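Local coordinates for protein transcriptional anti-antiactivator ExsC (Pseudomonas aeruginosa, PDB 3KXY) that binds the antiactivator ExsD and inhibits it, which leads to ExsA-mediated transcription of type III secretion genes, at residues L54-G60 with G93-A99. The protein carries 2 engineered substitutions. Numbering follows the deposited sequence.
Sequences LEADVVG and GKVQLYA. Engineered in segment 54-60: Val-59 (natural residue Ala).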
loop_
_atom_site.group_PDB
_atom_site.type_symbol
_atom_site.label_atom_id
_atom_site.label_comp_id
_atom_site.label_asym_id
_atom_site.label_seq_id
_atom_site.Cartn_x
_atom_site.Cartn_y
_atom_site.Cartn_z
ATOM N N LEU J 54 -2.361 -7.115 -5.725
ATOM C CA LEU J 54 -1.723 -8.418 -5.601
ATOM C C LEU J 54 -1.524 -8.782 -4.134
ATOM O O LEU J 54 -0.679 -8.203 -3.451
ATOM C CB LEU J 54 -0.375 -8.428 -6.327
ATOM C CG LEU J 54 -0.346 -7.967 -7.787
ATOM C CD1 LEU J 54 1.077 -7.967 -8.317
ATOM C CD2 LEU J 54 -1.233 -8.842 -8.651
ATOM N N GLU J 55 -2.310 -9.741 -3.652
ATOM C CA GLU J 55 -2.168 -10.227 -2.286
ATOM C C GLU J 55 -1.280 -11.466 -2.252
ATOM O O GLU J 55 -1.328 -12.298 -3.158
ATOM C CB GLU J 55 -3.535 -10.543 -1.676
ATOM C CG GLU J 55 -4.429 -9.329 -1.483
ATOM C CD GLU J 55 -5.757 -9.682 -0.841
ATOM O OE1 GLU J 55 -6.001 -10.883 -0.595
ATOM O OE2 GLU J 55 -6.558 -8.758 -0.582
ATOM N N ALA J 56 -0.472 -11.585 -1.204
ATOM C CA ALA J 56 0.429 -12.720 -1.063
ATOM C C ALA J 56 0.467 -13.225 0.374
ATOM O O ALA J 56 0.827 -12.486 1.289
ATOM C CB ALA J 56 1.826 -12.347 -1.531
ATOM N N ASP J 57 0.090 -14.485 0.566
ATOM C CA ASP J 57 0.145 -15.105 1.885
ATOM C C ASP J 57 1.586 -15.438 2.256
ATOM O O ASP J 57 2.269 -16.168 1.537
ATOM C CB ASP J 57 -0.718 -16.370 1.927
ATOM C CG ASP J 57 -2.200 -16.073 1.776
ATOM O OD1 ASP J 57 -2.564 -14.883 1.669
ATOM O OD2 ASP J 57 -3.001 -17.032 1.768
ATOM N N VAL J 58 2.042 -14.898 3.380
ATOM C CA VAL J 58 3.415 -15.097 3.829
ATOM C C VAL J 58 3.522 -16.224 4.854
ATOM O O VAL J 58 4.008 -17.311 4.540
ATOM C CB VAL J 58 4.001 -13.803 4.420
ATOM C CG1 VAL J 58 5.436 -14.026 4.866
ATOM C CG2 VAL J 58 3.923 -12.677 3.401
ATOM N N VAL J 59 3.069 -15.964 6.078
ATOM C CA VAL J 59 3.129 -16.964 7.143
ATOM C C VAL J 59 1.867 -17.006 7.998
ATOM O O VAL J 59 1.030 -16.105 7.939
ATOM C CB VAL J 59 4.327 -16.727 8.081
ATOM C CG1 VAL J 59 5.605 -17.239 7.450
ATOM C CG2 VAL J 59 4.439 -15.252 8.438
ATOM N N GLY J 60 1.745 -18.063 8.796
ATOM C CA GLY J 60 0.648 -18.194 9.734
ATOM C C GLY J 60 1.025 -17.628 11.089
ATOM O O GLY J 60 2.177 -17.730 11.514
ATOM N N GLY J 93 -5.557 -15.976 9.402
ATOM C CA GLY J 93 -4.395 -16.010 10.272
ATOM C C GLY J 93 -3.113 -15.914 9.468
ATOM O O GLY J 93 -2.053 -16.357 9.913
ATOM N N LYS J 94 -3.215 -15.331 8.279
ATOM C CA LYS J 94 -2.075 -15.209 7.379
ATOM C C LYS J 94 -1.568 -13.774 7.291
ATOM O O LYS J 94 -2.353 -12.835 7.164
ATOM C CB LYS J 94 -2.446 -15.707 5.979
ATOM C CG LYS J 94 -2.566 -17.216 5.855
ATOM C CD LYS J 94 -1.205 -17.886 5.941
ATOM C CE LYS J 94 -1.304 -19.381 5.686
ATOM N NZ LYS J 94 0.036 -20.030 5.690
ATOM N N VAL J 95 -0.251 -13.614 7.362
ATOM C CA VAL J 95 0.381 -12.329 7.109
ATOM C C VAL J 95 0.511 -12.153 5.601
ATOM O O VAL J 95 0.875 -13.089 4.894
ATOM C CB VAL J 95 1.771 -12.247 7.761
ATOM C CG1 VAL J 95 2.473 -10.956 7.368
ATOM C CG2 VAL J 95 1.653 -12.361 9.273
ATOM N N GLN J 96 0.208 -10.957 5.106
ATOM C CA GLN J 96 0.168 -10.731 3.665
ATOM C C GLN J 96 0.985 -9.525 3.207
ATOM O O GLN J 96 1.020 -8.493 3.876
ATOM C CB GLN J 96 -1.280 -10.573 3.197
ATOM C CG GLN J 96 -2.153 -11.789 3.449
ATOM C CD GLN J 96 -3.612 -11.528 3.142
ATOM O OE1 GLN J 96 -4.047 -10.379 3.081
ATOM N NE2 GLN J 96 -4.379 -12.595 2.949
ATOM N N LEU J 97 1.643 -9.671 2.062
ATOM C CA LEU J 97 2.297 -8.551 1.401
ATOM C C LEU J 97 1.404 -8.056 0.274
ATOM O O LEU J 97 0.777 -8.853 -0.421
ATOM C CB LEU J 97 3.660 -8.966 0.842
ATOM C CG LEU J 97 4.813 -9.101 1.838
ATOM C CD1 LEU J 97 6.065 -9.603 1.137
ATOM C CD2 LEU J 97 5.077 -7.771 2.520
ATOM N N TYR J 98 1.341 -6.741 0.094
ATOM C CA TYR J 98 0.501 -6.169 -0.950
ATOM C C TYR J 98 1.313 -5.370 -1.963
ATOM O O TYR J 98 2.196 -4.593 -1.600
ATOM C CB TYR J 98 -0.597 -5.294 -0.344
ATOM C CG TYR J 98 -1.373 -5.966 0.765
ATOM C CD1 TYR J 98 -2.186 -7.063 0.506
ATOM C CD2 TYR J 98 -1.299 -5.499 2.069
ATOM C CE1 TYR J 98 -2.895 -7.680 1.519
ATOM C CE2 TYR J 98 -2.006 -6.108 3.087
ATOM C CZ TYR J 98 -2.801 -7.198 2.808
ATOM O OH TYR J 98 -3.503 -7.803 3.824
ATOM N N ALA J 99 1.004 -5.576 -3.238
ATOM C CA ALA J 99 1.621 -4.825 -4.320
ATOM C C ALA J 99 0.540 -4.405 -5.305
ATOM O O ALA J 99 -0.425 -5.136 -5.522
ATOM C CB ALA J 99 2.671 -5.666 -5.018
#
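Gln-96 and Asp-57 face each other as a non-hydrogen-bonded pair where antiparallel strands 54-60 and 94-99 run through the middle of the CesT-family chaperone sheet. From Gln-96 the CB rests against Ala-56 O (3.4 Å) and the CG passes Asp-57 OD1 (3.6 Å). Beyond CG the chain is extended (chi2 172°), which carries the amide out beside the carboxylate. The two planes lie 9° apart. Gln-96 NE2 donates to the syn side of Asp-57 OD1 (3.2 Å) in a bent bond, 30° out of both planes. Tyr-98 OH donates to Gln-96 OE1 on a lone pair (2.7 Å); Arg-77 of the second subunit adds a weak bond there. Glu-55 CG meets the Tyr-98 ring edge at CE1 (3.8 Å). Past Asp-57 the register slips by one residue, a beta bulge: Val-58 N donates to Val-95 O (2.6 Å), and Val-95 N to O of the engineered Val-59 (2.9 Å). On the other face, Val-58 CG2 packs on Leu-97 CG (4.0 Å), and Ala-56 and Leu-97 touch Leu-118 of helix 108-128. The contact thus has an apolar face against that helix and a polar one meeting the second subunit at Glu-55, Gln-96 and Tyr-98, where Asp-57 and Tyr-98 should limit rotation of the Gln-96 amide.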